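Local structure of putative fimbrial subunit (Corynebacterium diphtheriae, 4HSQ) at residues 59-64 with 99-104; 40-45 with 84-89; 6-11 with 23-28; 122-127 with 135-140; 30-35 with 93-98. The protein probably polymerises as a major pilin into the shaft of surface pili, the chain here covering its second and third domains, the third with a bound calcium ion. All coordinates share one frame; numbering follows the deposited sequence.

Contact 1 of 5, residues 59-64 with 99-104; sequences VKAGDT and DKMSLT
Asp99 turns one face of its carboxylate to the peptide joining Ala61 to Gly62, which lies over it. OD2 of Asp99 stands 3.5 Å from Ala61 C, and that same oxygen accepts a hydrogen bond from the backbone of Lys96. Next to it the two antiparallel backbones pair. Lys60 N bonds to Ser102 O at 2.9 Å, Ser102 N returns the bond to Lys60 O, and Gly62 N reaches Lys100 O at 2.8 Å. A water donates to Lys100 O as well as to Gly62 O, so the Lys100 carbonyl is gripped twice where strand 51-61 turns away. The exit is a type II' turn from Ala61 to Thr64, with Gly62 at positive phi (69°). In selenomethionine Met101, chi1 (-53°) and chi2 (-58°) put SE 3.8 Å from Ala61 CB, and the bend at chi3 turns CE back toward the same methyl. On that same face Val59 CG2 meets Leu103 CD1 at 3.8 Å. Lys60 and Ser102 occupy the other face, where Ser102 OG bonds to Lys26 NZ. In its sheet strand 100-109 runs between strands 51-61 and 20-28, and its Met101 and Leu103 pack onto strands 41-46 and 82-87 of the facing sheet.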
# COMPACT_ATOMS: atom_id res chain seq x y z
N VAL A 59 -18.85 -1.34 9.11
CA VAL A 59 -19.87 -0.41 8.63
C VAL A 59 -20.54 0.13 9.89
O VAL A 59 -21.03 -0.66 10.70
CB VAL A 59 -20.91 -0.99 7.63
CG1 VAL A 59 -21.82 0.12 7.14
CG2 VAL A 59 -20.23 -1.65 6.43
N LYS A 60 -20.52 1.45 10.09
CA LYS A 60 -21.12 2.08 11.27
C LYS A 60 -22.09 3.18 10.90
O LYS A 60 -21.83 3.94 9.97
CB LYS A 60 -20.02 2.72 12.14
CG LYS A 60 -19.38 1.83 13.18
CD LYS A 60 -18.31 2.60 13.95
CE LYS A 60 -18.77 3.10 15.29
NZ LYS A 60 -17.65 3.69 16.07
N ALA A 61 -23.18 3.29 11.65
CA ALA A 61 -24.16 4.40 11.56
C ALA A 61 -24.13 5.04 12.94
O ALA A 61 -24.63 4.43 13.90
CB ALA A 61 -25.55 3.88 11.20
N GLY A 62 -23.38 6.13 13.07
CA GLY A 62 -23.13 6.78 14.35
C GLY A 62 -22.25 5.86 15.18
O GLY A 62 -21.16 5.49 14.74
N ASP A 63 -22.76 5.41 16.32
CA ASP A 63 -22.05 4.45 17.17
C ASP A 63 -22.53 3.03 16.92
O ASP A 63 -21.96 2.10 17.49
CB ASP A 63 -22.20 4.82 18.65
CG ASP A 63 -21.42 6.07 19.03
OD1 ASP A 63 -20.19 6.09 18.79
OD2 ASP A 63 -22.04 7.02 19.54
N THR A 64 -23.58 2.85 16.09
CA THR A 64 -24.11 1.52 15.81
C THR A 64 -23.21 0.78 14.81
O THR A 64 -23.10 1.20 13.66
CB THR A 64 -25.56 1.60 15.29
OG1 THR A 64 -26.33 2.41 16.16
CG2 THR A 64 -26.21 0.23 15.11
N ASP A 99 -26.88 10.77 11.10
CA ASP A 99 -25.80 9.90 11.61
C ASP A 99 -24.52 10.02 10.80
O ASP A 99 -24.56 10.15 9.58
CB ASP A 99 -26.22 8.43 11.56
CG ASP A 99 -26.77 7.88 12.85
OD1 ASP A 99 -26.72 8.60 13.88
OD2 ASP A 99 -27.22 6.71 12.85
N LYS A 100 -23.38 9.93 11.47
CA LYS A 100 -22.10 9.87 10.79
C LYS A 100 -21.92 8.43 10.33
O LYS A 100 -21.89 7.51 11.16
CB LYS A 100 -20.95 10.35 11.69
CG LYS A 100 -19.53 10.16 11.10
CD LYS A 100 -19.27 10.90 9.78
CE LYS A 100 -18.89 12.35 9.96
NZ LYS A 100 -18.69 13.04 8.66
N MSE A 101 -21.91 8.23 9.02
CA MSE A 101 -21.74 6.92 8.38
C MSE A 101 -20.26 6.64 8.23
O MSE A 101 -19.48 7.53 7.87
CB MSE A 101 -22.42 6.88 7.00
CG MSE A 101 -23.87 7.31 7.03
SE MSE A 101 -24.90 6.22 8.23
CE MSE A 101 -24.65 4.46 7.42
N SER A 102 -19.87 5.39 8.41
CA SER A 102 -18.47 5.04 8.27
C SER A 102 -18.33 3.69 7.64
O SER A 102 -19.06 2.77 7.98
CB SER A 102 -17.78 5.06 9.63
OG SER A 102 -16.38 4.92 9.48
N LEU A 103 -17.37 3.57 6.72
CA LEU A 103 -17.07 2.30 6.09
C LEU A 103 -15.58 2.09 6.10
O LEU A 103 -14.86 2.92 5.57
CB LEU A 103 -17.60 2.23 4.62
CG LEU A 103 -17.00 1.10 3.73
CD1 LEU A 103 -17.47 -0.30 4.20
CD2 LEU A 103 -17.31 1.31 2.24
N THR A 104 -15.13 0.96 6.65
CA THR A 104 -13.71 0.60 6.61
C THR A 104 -13.59 -0.71 5.87
O THR A 104 -14.31 -1.68 6.18
CB THR A 104 -13.06 0.52 8.02
OG1 THR A 104 -13.15 1.81 8.64
CG2 THR A 104 -11.55 0.16 7.95
O HOH W 1 -19.84 6.46 12.64

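Contact 2 of 5, residues 40-45 with 84-89; sequences AFRFED and VVTLTD
This antiparallel pair, strand 41-46 against 82-87, belongs to one of the two sheets packed face to face in the Sgo0707 N2-type adhesin domain. Phe43 and Val85 form the hydrogen-bonded pair at its middle: Phe43 N to Val85 O is 2.8 Å and Val85 N to Phe43 O is 2.9 Å. Leu87 N reaches Phe41 O almost in line with the carbonyl. In the other direction a water intervenes, accepting from Phe41 N and donating to Leu87 O, where the backbones have drawn further apart. Inward, Phe41 CB lies alongside Leu87 CD1 at 3.8 Å. The Phe43 ring has Phe41 CE1 over one face, offset toward the rim, and Val85 O near its plane at the edge. On the opposite side of the sheet Arg42 and Glu44 run beside Val84, whose CG2 is 3.9 Å from Glu44 CG. Extended from CG, with CG set between backbone N and carbonyl carbon (chi1 73°), Arg42 brings NE to 2.7 Å from Glu44 OE2, in the guanidinium plane but above that of the carboxylate. Glu44 OE1 has a second cation in Lys82. Two positive neighbours would tend to keep Glu44 ionised, while the Val84 methyls lie against aliphatic parts of both chains.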
# COMPACT_ATOMS: atom_id res chain seq x y z
N ALA A 40 -32.55 4.74 0.71
CA ALA A 40 -31.37 4.23 0.01
C ALA A 40 -30.12 4.93 0.49
O ALA A 40 -30.11 6.13 0.70
CB ALA A 40 -31.51 4.38 -1.50
N PHE A 41 -29.05 4.16 0.68
CA PHE A 41 -27.73 4.67 1.05
C PHE A 41 -26.70 3.66 0.61
O PHE A 41 -26.82 2.49 0.95
CB PHE A 41 -27.62 4.92 2.57
CG PHE A 41 -26.41 5.73 2.95
CD1 PHE A 41 -25.15 5.14 3.02
CD2 PHE A 41 -26.51 7.09 3.19
CE1 PHE A 41 -24.02 5.90 3.33
CE2 PHE A 41 -25.38 7.86 3.50
CZ PHE A 41 -24.14 7.25 3.57
N ARG A 42 -25.68 4.10 -0.13
CA ARG A 42 -24.60 3.20 -0.52
C ARG A 42 -23.26 3.95 -0.65
O ARG A 42 -23.23 5.17 -0.80
CB ARG A 42 -24.92 2.43 -1.82
CG ARG A 42 -24.87 3.27 -3.12
CD ARG A 42 -25.40 2.45 -4.28
NE ARG A 42 -25.18 3.13 -5.57
CZ ARG A 42 -26.09 3.87 -6.19
NH1 ARG A 42 -27.29 4.06 -5.65
NH2 ARG A 42 -25.81 4.43 -7.36
N PHE A 43 -22.17 3.20 -0.53
CA PHE A 43 -20.82 3.69 -0.78
C PHE A 43 -20.36 3.06 -2.04
O PHE A 43 -20.58 1.86 -2.23
CB PHE A 43 -19.84 3.29 0.35
CG PHE A 43 -20.26 3.59 1.77
CD1 PHE A 43 -19.69 4.65 2.46
CD2 PHE A 43 -21.14 2.74 2.44
CE1 PHE A 43 -20.03 4.89 3.80
CE2 PHE A 43 -21.47 2.98 3.79
CZ PHE A 43 -20.90 4.05 4.46
N GLU A 44 -19.66 3.82 -2.89
CA GLU A 44 -19.09 3.29 -4.12
C GLU A 44 -17.64 3.68 -4.17
O GLU A 44 -17.31 4.79 -3.76
CB GLU A 44 -19.84 3.79 -5.37
CG GLU A 44 -21.15 3.05 -5.54
CD GLU A 44 -21.84 3.22 -6.87
OE1 GLU A 44 -21.26 3.86 -7.78
OE2 GLU A 44 -22.98 2.72 -7.01
N ASP A 45 -16.77 2.78 -4.62
CA ASP A 45 -15.35 3.08 -4.69
C ASP A 45 -14.71 2.30 -5.82
O ASP A 45 -14.66 1.06 -5.78
CB ASP A 45 -14.67 2.77 -3.34
CG ASP A 45 -13.25 3.33 -3.21
OD1 ASP A 45 -12.50 3.27 -4.19
OD2 ASP A 45 -12.85 3.67 -2.07
N VAL A 84 -18.97 -1.77 -4.17
CA VAL A 84 -20.26 -1.14 -3.84
C VAL A 84 -20.75 -1.77 -2.54
O VAL A 84 -20.94 -2.98 -2.49
CB VAL A 84 -21.32 -1.27 -4.98
CG1 VAL A 84 -22.60 -0.52 -4.60
CG2 VAL A 84 -20.79 -0.76 -6.31
N VAL A 85 -20.95 -0.95 -1.51
CA VAL A 85 -21.47 -1.38 -0.21
C VAL A 85 -22.82 -0.71 -0.07
O VAL A 85 -22.86 0.51 0.04
CB VAL A 85 -20.51 -1.06 0.97
CG1 VAL A 85 -21.12 -1.53 2.29
CG2 VAL A 85 -19.14 -1.71 0.73
N THR A 86 -23.91 -1.49 -0.13
CA THR A 86 -25.28 -0.96 -0.15
C THR A 86 -26.01 -1.32 1.11
O THR A 86 -26.07 -2.49 1.45
CB THR A 86 -26.02 -1.53 -1.36
OG1 THR A 86 -25.25 -1.32 -2.54
CG2 THR A 86 -27.42 -0.92 -1.55
N LEU A 87 -26.61 -0.34 1.79
CA LEU A 87 -27.39 -0.68 2.98
C LEU A 87 -28.64 -1.40 2.54
O LEU A 87 -29.24 -1.05 1.51
CB LEU A 87 -27.74 0.54 3.85
CG LEU A 87 -26.59 1.42 4.34
CD1 LEU A 87 -27.10 2.37 5.40
CD2 LEU A 87 -25.43 0.59 4.91
N THR A 88 -29.00 -2.45 3.29
CA THR A 88 -30.22 -3.22 3.03
C THR A 88 -31.38 -2.51 3.71
O THR A 88 -31.14 -1.57 4.47
CB THR A 88 -30.05 -4.65 3.57
OG1 THR A 88 -29.89 -4.59 4.99
CG2 THR A 88 -28.89 -5.39 2.95
N ASP A 89 -32.62 -3.02 3.57
CA ASP A 89 -33.75 -2.43 4.30
C ASP A 89 -33.54 -2.56 5.83
O ASP A 89 -33.83 -1.60 6.54
CB ASP A 89 -35.09 -3.01 3.86
CG ASP A 89 -35.53 -2.54 2.47
OD1 ASP A 89 -35.05 -1.47 2.02
OD2 ASP A 89 -36.34 -3.25 1.84
O HOH W 2 -29.72 1.30 0.05

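Contact 3 of 5, residues 6-11 with 23-28; sequences TEKTVK and YTIKAD
Tyr23 and Lys8 dominate this β-hairpin between strands 7-11 and 20-28, and Lys8 also carries one end of an intramolecular isopeptide bond, its NZ linked covalently to CG of Asn120. With CG anti to the backbone N (chi1 -176°) and every later torsion extended, the Lys8 chain passes across the Tyr23 ring and leaves NZ 3.9 Å from the ring centroid, 12° off the normal. The position is that of a cation-pi contact, but once in the amide NZ is no longer an ammonium, so it is better read as an amide N over the ring face. A hydrogen bond from NZ to Asp45 OD2 fixes it further. Val10 runs alongside the same ring, its CG2 3.4 Å from Tyr23 CE1, and Thr9 O lies at the ring edge, near the plane. Glu7, the third large contributor to the hairpin, pairs with Lys26 through two short backbone bonds: Glu7 N to Lys26 O and Lys26 N to Glu7 O, both 2.7 Å. Thr9 and Thr24 repeat the pattern two residues along, and a water joins Thr9 OG1 to Thr24 O. Beyond the Glu7 pair, a second water spans Thr6 OG1, 3.1 Å away, and Asp28 N, 2.8 Å away.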
# COMPACT_ATOMS: atom_id res chain seq x y z
N THR A 6 -17.70 14.70 3.44
CA THR A 6 -17.47 13.38 2.83
C THR A 6 -15.96 13.19 2.74
O THR A 6 -15.29 13.93 2.03
CB THR A 6 -18.17 13.33 1.47
OG1 THR A 6 -19.45 13.95 1.60
CG2 THR A 6 -18.36 11.94 0.98
N GLU A 7 -15.42 12.24 3.51
CA GLU A 7 -13.98 12.10 3.63
C GLU A 7 -13.52 10.68 3.45
O GLU A 7 -14.19 9.74 3.92
CB GLU A 7 -13.56 12.59 5.02
CG GLU A 7 -12.05 12.67 5.24
CD GLU A 7 -11.54 13.31 6.52
OE1 GLU A 7 -12.37 13.61 7.42
OE2 GLU A 7 -10.31 13.50 6.63
N LYS A 8 -12.37 10.53 2.82
CA LYS A 8 -11.67 9.25 2.68
C LYS A 8 -10.32 9.36 3.38
O LYS A 8 -9.62 10.37 3.24
CB LYS A 8 -11.50 8.86 1.20
CG LYS A 8 -10.86 7.47 1.01
CD LYS A 8 -10.95 6.97 -0.44
CE LYS A 8 -10.19 5.68 -0.53
NZ LYS A 8 -10.45 4.90 -1.77
N THR A 9 -9.92 8.29 4.09
CA THR A 9 -8.63 8.20 4.73
C THR A 9 -8.02 6.85 4.36
O THR A 9 -8.73 5.93 3.96
CB THR A 9 -8.71 8.38 6.27
OG1 THR A 9 -9.65 7.44 6.78
CG2 THR A 9 -9.12 9.82 6.68
N VAL A 10 -6.71 6.74 4.50
CA VAL A 10 -6.00 5.50 4.21
C VAL A 10 -5.04 5.24 5.35
O VAL A 10 -4.39 6.15 5.85
CB VAL A 10 -5.26 5.51 2.84
CG1 VAL A 10 -4.21 6.64 2.74
CG2 VAL A 10 -4.60 4.14 2.56
N LYS A 11 -5.03 3.99 5.81
CA LYS A 11 -4.09 3.56 6.82
C LYS A 11 -3.21 2.51 6.15
O LYS A 11 -3.66 1.40 5.94
CB LYS A 11 -4.79 2.99 8.06
CG LYS A 11 -3.80 2.79 9.19
CD LYS A 11 -3.53 4.15 9.88
CE LYS A 11 -2.44 4.09 10.92
NZ LYS A 11 -1.13 3.61 10.36
N TYR A 23 -8.80 1.39 3.89
CA TYR A 23 -9.40 2.67 3.56
C TYR A 23 -10.56 2.89 4.47
O TYR A 23 -11.28 1.93 4.77
CB TYR A 23 -9.89 2.75 2.11
CG TYR A 23 -8.75 2.75 1.11
CD1 TYR A 23 -7.90 3.85 1.01
CD2 TYR A 23 -8.59 1.70 0.21
CE1 TYR A 23 -6.88 3.88 0.05
CE2 TYR A 23 -7.56 1.72 -0.73
CZ TYR A 23 -6.72 2.81 -0.82
OH TYR A 23 -5.72 2.81 -1.75
N THR A 24 -10.83 4.15 4.81
CA THR A 24 -12.03 4.47 5.58
C THR A 24 -12.76 5.60 4.85
O THR A 24 -12.13 6.57 4.42
CB THR A 24 -11.72 4.82 7.06
OG1 THR A 24 -11.25 3.62 7.71
CG2 THR A 24 -12.98 5.32 7.81
N ILE A 25 -14.08 5.45 4.71
CA ILE A 25 -14.95 6.45 4.07
C ILE A 25 -15.93 6.92 5.11
O ILE A 25 -16.66 6.10 5.70
CB ILE A 25 -15.64 5.93 2.78
CG1 ILE A 25 -14.58 5.40 1.75
CG2 ILE A 25 -16.53 7.04 2.14
CD1 ILE A 25 -15.16 4.32 0.84
N LYS A 26 -15.95 8.23 5.35
CA LYS A 26 -16.84 8.85 6.34
C LYS A 26 -17.71 9.88 5.65
O LYS A 26 -17.23 10.64 4.78
CB LYS A 26 -16.06 9.48 7.51
CG LYS A 26 -15.37 8.43 8.38
CD LYS A 26 -14.96 8.96 9.76
CE LYS A 26 -14.05 7.99 10.51
NZ LYS A 26 -14.76 6.76 10.97
N ALA A 27 -18.98 9.88 6.00
CA ALA A 27 -19.95 10.79 5.39
C ALA A 27 -21.14 10.97 6.29
O ALA A 27 -21.53 10.03 6.99
CB ALA A 27 -20.40 10.23 4.04
N ASP A 28 -21.76 12.14 6.24
CA ASP A 28 -22.95 12.35 7.03
C ASP A 28 -24.16 11.83 6.29
O ASP A 28 -24.29 12.04 5.08
CB ASP A 28 -23.15 13.84 7.36
CG ASP A 28 -22.04 14.42 8.20
OD1 ASP A 28 -21.77 13.88 9.29
OD2 ASP A 28 -21.42 15.42 7.77
O HOH W 3 -20.87 14.00 4.31
O HOH W 4 -12.40 8.80 6.48

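Contact 4 of 5, residues 122-127 with 135-140; sequences ADVIFN and VKNKTN
Residues 122-127 and 135-140 are the two arms of a β-hairpin, in which strand 134-138 lies against strand 117-127 of the N2-type domain. Backbone bonds come first. Val124 and Asn137 exchange a pair, with Val124 N to Asn137 O at 2.8 Å; Phe126 and Val135 exchange another, with Val135 N to Phe126 O at 2.8 Å. Near Ala122 the pattern changes: Thr139 N still donates to Ala122 O, but the returning acceptor for Ala122 N is the Thr139 hydroxyl. Apolar contact gathers on the face of Phe126 and Val135. Phe126 CG sits between its backbone N and carbonyl carbon (chi1 58°), which lays the ring alongside Val135 and puts Val135 CB over one face in a CH-pi contact, 4.0 Å from the centroid. Asn137 ND2 comes to the edge of this ring, the amide and ring planes 67° apart. Behind the ring, Pro30 packs on Phe126. Charged groups occupy the opposite face, where Ile125 CG1 also rests against Lys136 CG at 3.8 Å. Asp123 makes a weak salt bridge from OD1 to Lys138 NZ at 3.3 Å, and Lys136 NZ stays beyond salt-bridge range of OD2. The Thr139 OG1 that receives the Ala122 N-H at 2.9 Å itself donates to Asn140 O at 2.7 Å, so this hydroxyl is engaged both ways.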
# COMPACT_ATOMS: atom_id res chain seq x y z
N ALA A 122 -13.83 7.95 -3.24
CA ALA A 122 -15.11 7.26 -3.17
C ALA A 122 -16.27 8.24 -3.28
O ALA A 122 -16.08 9.45 -3.25
CB ALA A 122 -15.20 6.50 -1.85
N ASP A 123 -17.46 7.70 -3.42
CA ASP A 123 -18.73 8.40 -3.48
C ASP A 123 -19.69 7.78 -2.47
O ASP A 123 -19.65 6.57 -2.24
CB ASP A 123 -19.35 8.28 -4.89
CG ASP A 123 -18.43 8.46 -6.08
OD1 ASP A 123 -17.92 9.58 -6.27
OD2 ASP A 123 -18.24 7.48 -6.84
N VAL A 124 -20.56 8.59 -1.89
CA VAL A 124 -21.67 8.13 -1.08
C VAL A 124 -22.90 8.61 -1.86
O VAL A 124 -22.93 9.76 -2.33
CB VAL A 124 -21.65 8.49 0.43
CG1 VAL A 124 -20.34 8.06 1.08
CG2 VAL A 124 -21.93 9.96 0.67
N ILE A 125 -23.81 7.70 -2.15
CA ILE A 125 -25.00 7.98 -2.96
C ILE A 125 -26.21 7.58 -2.13
O ILE A 125 -26.31 6.44 -1.66
CB ILE A 125 -24.92 7.26 -4.35
CG1 ILE A 125 -23.57 7.57 -5.07
CG2 ILE A 125 -26.12 7.66 -5.25
CD1 ILE A 125 -23.10 6.56 -6.15
N PHE A 126 -27.14 8.53 -1.95
CA PHE A 126 -28.33 8.23 -1.16
C PHE A 126 -29.55 8.99 -1.66
O PHE A 126 -29.42 9.96 -2.39
CB PHE A 126 -28.07 8.59 0.32
CG PHE A 126 -27.70 10.04 0.57
CD1 PHE A 126 -28.68 11.01 0.74
CD2 PHE A 126 -26.37 10.41 0.73
CE1 PHE A 126 -28.34 12.34 0.99
CE2 PHE A 126 -26.03 11.74 1.02
CZ PHE A 126 -27.02 12.69 1.14
N ASN A 127 -30.73 8.57 -1.21
CA ASN A 127 -31.97 9.27 -1.50
C ASN A 127 -32.23 10.22 -0.35
O ASN A 127 -32.19 9.80 0.80
CB ASN A 127 -33.14 8.29 -1.67
CG ASN A 127 -33.09 7.46 -2.94
OD1 ASN A 127 -32.35 7.74 -3.89
ND2 ASN A 127 -33.91 6.41 -3.00
N VAL A 135 -28.73 12.03 -4.13
CA VAL A 135 -27.60 12.92 -3.81
C VAL A 135 -26.32 12.10 -3.93
O VAL A 135 -26.29 10.95 -3.48
CB VAL A 135 -27.75 13.56 -2.40
CG1 VAL A 135 -26.51 14.36 -2.00
CG2 VAL A 135 -29.00 14.44 -2.32
N LYS A 136 -25.28 12.68 -4.56
CA LYS A 136 -23.99 12.02 -4.72
C LYS A 136 -22.89 12.95 -4.18
O LYS A 136 -22.67 14.05 -4.71
CB LYS A 136 -23.75 11.61 -6.19
CG LYS A 136 -22.42 10.89 -6.40
CD LYS A 136 -21.90 11.09 -7.82
CE LYS A 136 -20.97 9.99 -8.26
NZ LYS A 136 -21.70 8.85 -8.88
N ASN A 137 -22.24 12.52 -3.09
CA ASN A 137 -21.15 13.27 -2.46
C ASN A 137 -19.86 12.50 -2.64
O ASN A 137 -19.83 11.30 -2.37
CB ASN A 137 -21.44 13.51 -1.00
CG ASN A 137 -22.62 14.42 -0.79
OD1 ASN A 137 -22.86 15.34 -1.56
ND2 ASN A 137 -23.36 14.18 0.27
N LYS A 138 -18.85 13.16 -3.19
CA LYS A 138 -17.54 12.55 -3.45
C LYS A 138 -16.60 12.90 -2.32
O LYS A 138 -16.68 13.99 -1.73
CB LYS A 138 -16.97 13.02 -4.79
CG LYS A 138 -17.89 12.75 -5.99
CD LYS A 138 -17.29 13.27 -7.29
CE LYS A 138 -16.83 12.16 -8.20
NZ LYS A 138 -17.96 11.56 -8.94
N THR A 139 -15.67 11.99 -2.02
CA THR A 139 -14.67 12.27 -1.01
C THR A 139 -13.51 12.98 -1.66
O THR A 139 -13.43 13.08 -2.90
CB THR A 139 -14.13 10.94 -0.40
OG1 THR A 139 -13.42 10.25 -1.44
CG2 THR A 139 -15.21 10.06 0.24
N ASN A 140 -12.53 13.37 -0.83
CA ASN A 140 -11.20 13.80 -1.23
C ASN A 140 -10.50 12.58 -1.78
O ASN A 140 -10.96 11.45 -1.54
CB ASN A 140 -10.43 14.32 -0.02
CG ASN A 140 -10.41 13.33 1.12
OD1 ASN A 140 -11.45 13.03 1.69
ND2 ASN A 140 -9.24 12.80 1.46

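Contact 5 of 5, residues 30-35 with 93-98; sequences PTWGKD and KKVKSG
Trp32 places CG between its backbone N and carbonyl carbon (chi1 65°) and turns the indole roughly perpendicular to the plane of CA, CB and CG (chi2 92°), presenting one face of the six-membered ring to Ser97. Ser97 holds OG anti to its own N (chi1 166°), directing the hydroxyl back to the Trp32 backbone. Ser97 CA lies over the indole face in a CH-pi contact, 3.7 Å from the centroid of the six-membered ring, and Ser97 N is above the same ring. Val95 O approaches at the edge, close to the ring plane, 3.3 Å from Trp32 CZ2, and Val95 CG1 touches Trp32 CH2 at 3.9 Å. Two hydrogen bonds fasten the backbones: Trp32 N to Ser97 OG at 3.1 Å, and Gly98 N to Pro30 O at 2.8 Å, the latter donor standing above the carbonyl plane. Gly98 has positive phi and packs its CA against Thr31 CG2 at 3.8 Å. Leu38 and Pro129 also touch the tryptophan. The touching residues of both segments are in loops: the connection from strand 20-28 to strand 41-46 packs its Trp32 on the connection from helix 89-93 to strand 100-109, at an end of the β-sandwich.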
# COMPACT_ATOMS: atom_id res chain seq x y z
N PRO A 30 -28.20 12.06 5.50
CA PRO A 30 -29.08 13.24 5.54
C PRO A 30 -29.94 13.23 6.83
O PRO A 30 -29.84 12.29 7.65
CB PRO A 30 -29.93 13.08 4.27
CG PRO A 30 -30.02 11.58 4.09
CD PRO A 30 -28.67 11.06 4.52
N THR A 31 -30.76 14.26 7.02
CA THR A 31 -31.67 14.35 8.16
C THR A 31 -33.11 14.14 7.68
O THR A 31 -33.42 14.43 6.53
CB THR A 31 -31.51 15.69 8.90
OG1 THR A 31 -31.75 16.76 7.98
CG2 THR A 31 -30.14 15.84 9.60
N TRP A 32 -33.99 13.64 8.57
CA TRP A 32 -35.40 13.40 8.25
C TRP A 32 -36.23 13.31 9.52
O TRP A 32 -35.71 12.93 10.59
CB TRP A 32 -35.59 12.12 7.39
CG TRP A 32 -35.22 10.84 8.08
CD1 TRP A 32 -36.04 10.03 8.80
CD2 TRP A 32 -33.93 10.23 8.09
NE1 TRP A 32 -35.34 8.93 9.25
CE2 TRP A 32 -34.03 9.04 8.85
CE3 TRP A 32 -32.68 10.58 7.55
CZ2 TRP A 32 -32.95 8.18 9.06
CZ3 TRP A 32 -31.60 9.72 7.75
CH2 TRP A 32 -31.75 8.54 8.50
N GLY A 33 -37.52 13.66 9.37
CA GLY A 33 -38.49 13.66 10.45
C GLY A 33 -38.95 12.26 10.79
O GLY A 33 -38.63 11.30 10.08
N LYS A 34 -39.75 12.14 11.86
CA LYS A 34 -40.29 10.87 12.34
C LYS A 34 -41.25 10.21 11.33
O LYS A 34 -41.48 8.99 11.41
CB LYS A 34 -41.02 11.08 13.67
CG LYS A 34 -40.14 11.12 14.91
CD LYS A 34 -39.84 9.72 15.46
CE LYS A 34 -39.12 9.74 16.79
NZ LYS A 34 -37.75 10.30 16.70
N ASP A 35 -41.78 11.00 10.39
CA ASP A 35 -42.76 10.60 9.36
C ASP A 35 -42.09 10.01 8.10
O ASP A 35 -42.79 9.61 7.17
CB ASP A 35 -43.61 11.82 8.97
CG ASP A 35 -42.82 13.01 8.43
OD1 ASP A 35 -41.74 13.31 8.99
OD2 ASP A 35 -43.31 13.66 7.49
N LYS A 93 -32.94 0.78 8.52
CA LYS A 93 -33.73 0.93 9.76
C LYS A 93 -32.84 1.33 10.95
O LYS A 93 -33.33 1.98 11.87
CB LYS A 93 -34.46 -0.37 10.10
CG LYS A 93 -35.68 -0.67 9.26
CD LYS A 93 -36.38 -1.95 9.75
CE LYS A 93 -37.37 -2.51 8.76
NZ LYS A 93 -36.70 -3.23 7.64
N LYS A 94 -31.56 0.93 10.94
CA LYS A 94 -30.64 1.23 12.04
C LYS A 94 -30.02 2.62 11.90
O LYS A 94 -29.34 3.07 12.82
CB LYS A 94 -29.53 0.16 12.12
CG LYS A 94 -30.03 -1.23 12.44
CD LYS A 94 -28.87 -2.17 12.73
CE LYS A 94 -29.33 -3.59 12.93
NZ LYS A 94 -28.18 -4.53 13.05
N VAL A 95 -30.25 3.30 10.77
CA VAL A 95 -29.65 4.63 10.55
C VAL A 95 -30.53 5.69 11.17
O VAL A 95 -31.73 5.74 10.89
CB VAL A 95 -29.37 4.93 9.05
CG1 VAL A 95 -28.63 6.27 8.88
CG2 VAL A 95 -28.56 3.79 8.41
N LYS A 96 -29.93 6.55 12.02
CA LYS A 96 -30.66 7.65 12.67
C LYS A 96 -30.37 8.93 11.90
O LYS A 96 -29.31 9.06 11.31
CB LYS A 96 -30.29 7.80 14.17
CG LYS A 96 -30.28 6.50 15.00
CD LYS A 96 -31.67 5.99 15.39
CE LYS A 96 -31.67 4.53 15.79
NZ LYS A 96 -32.41 3.69 14.80
N SER A 97 -31.34 9.84 11.87
CA SER A 97 -31.25 11.13 11.16
C SER A 97 -29.93 11.85 11.44
O SER A 97 -29.54 11.99 12.60
CB SER A 97 -32.43 12.02 11.54
OG SER A 97 -32.20 13.35 11.13
N GLY A 98 -29.22 12.21 10.37
CA GLY A 98 -27.93 12.90 10.43
C GLY A 98 -26.74 12.10 10.96
O GLY A 98 -25.70 12.68 11.25

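How the contacts relate
All five contacts lie in the N2-type domain, and none reaches the calcium ion of the prealbumin-like domain. Contacts 1 and 3 share a sheet: Met101 N bonds to Ala27 O at 2.7 Å, joining strands 100-109 and 20-28. Contacts 2 and 4 share the opposing sheet, through Glu44 N to Asp123 O at 2.8 Å. Between the sheets, Met101 CG meets Phe41 CZ at 3.5 Å and Ile25 CD1 meets Ala122 CB at 3.5 Å. Asp45 ties contact 2 to the isopeptide-forming Lys8 of contact 3. Contact 5 adds Val95 against Leu87 and Met101; its centre is about 21 Å from that of contact 3.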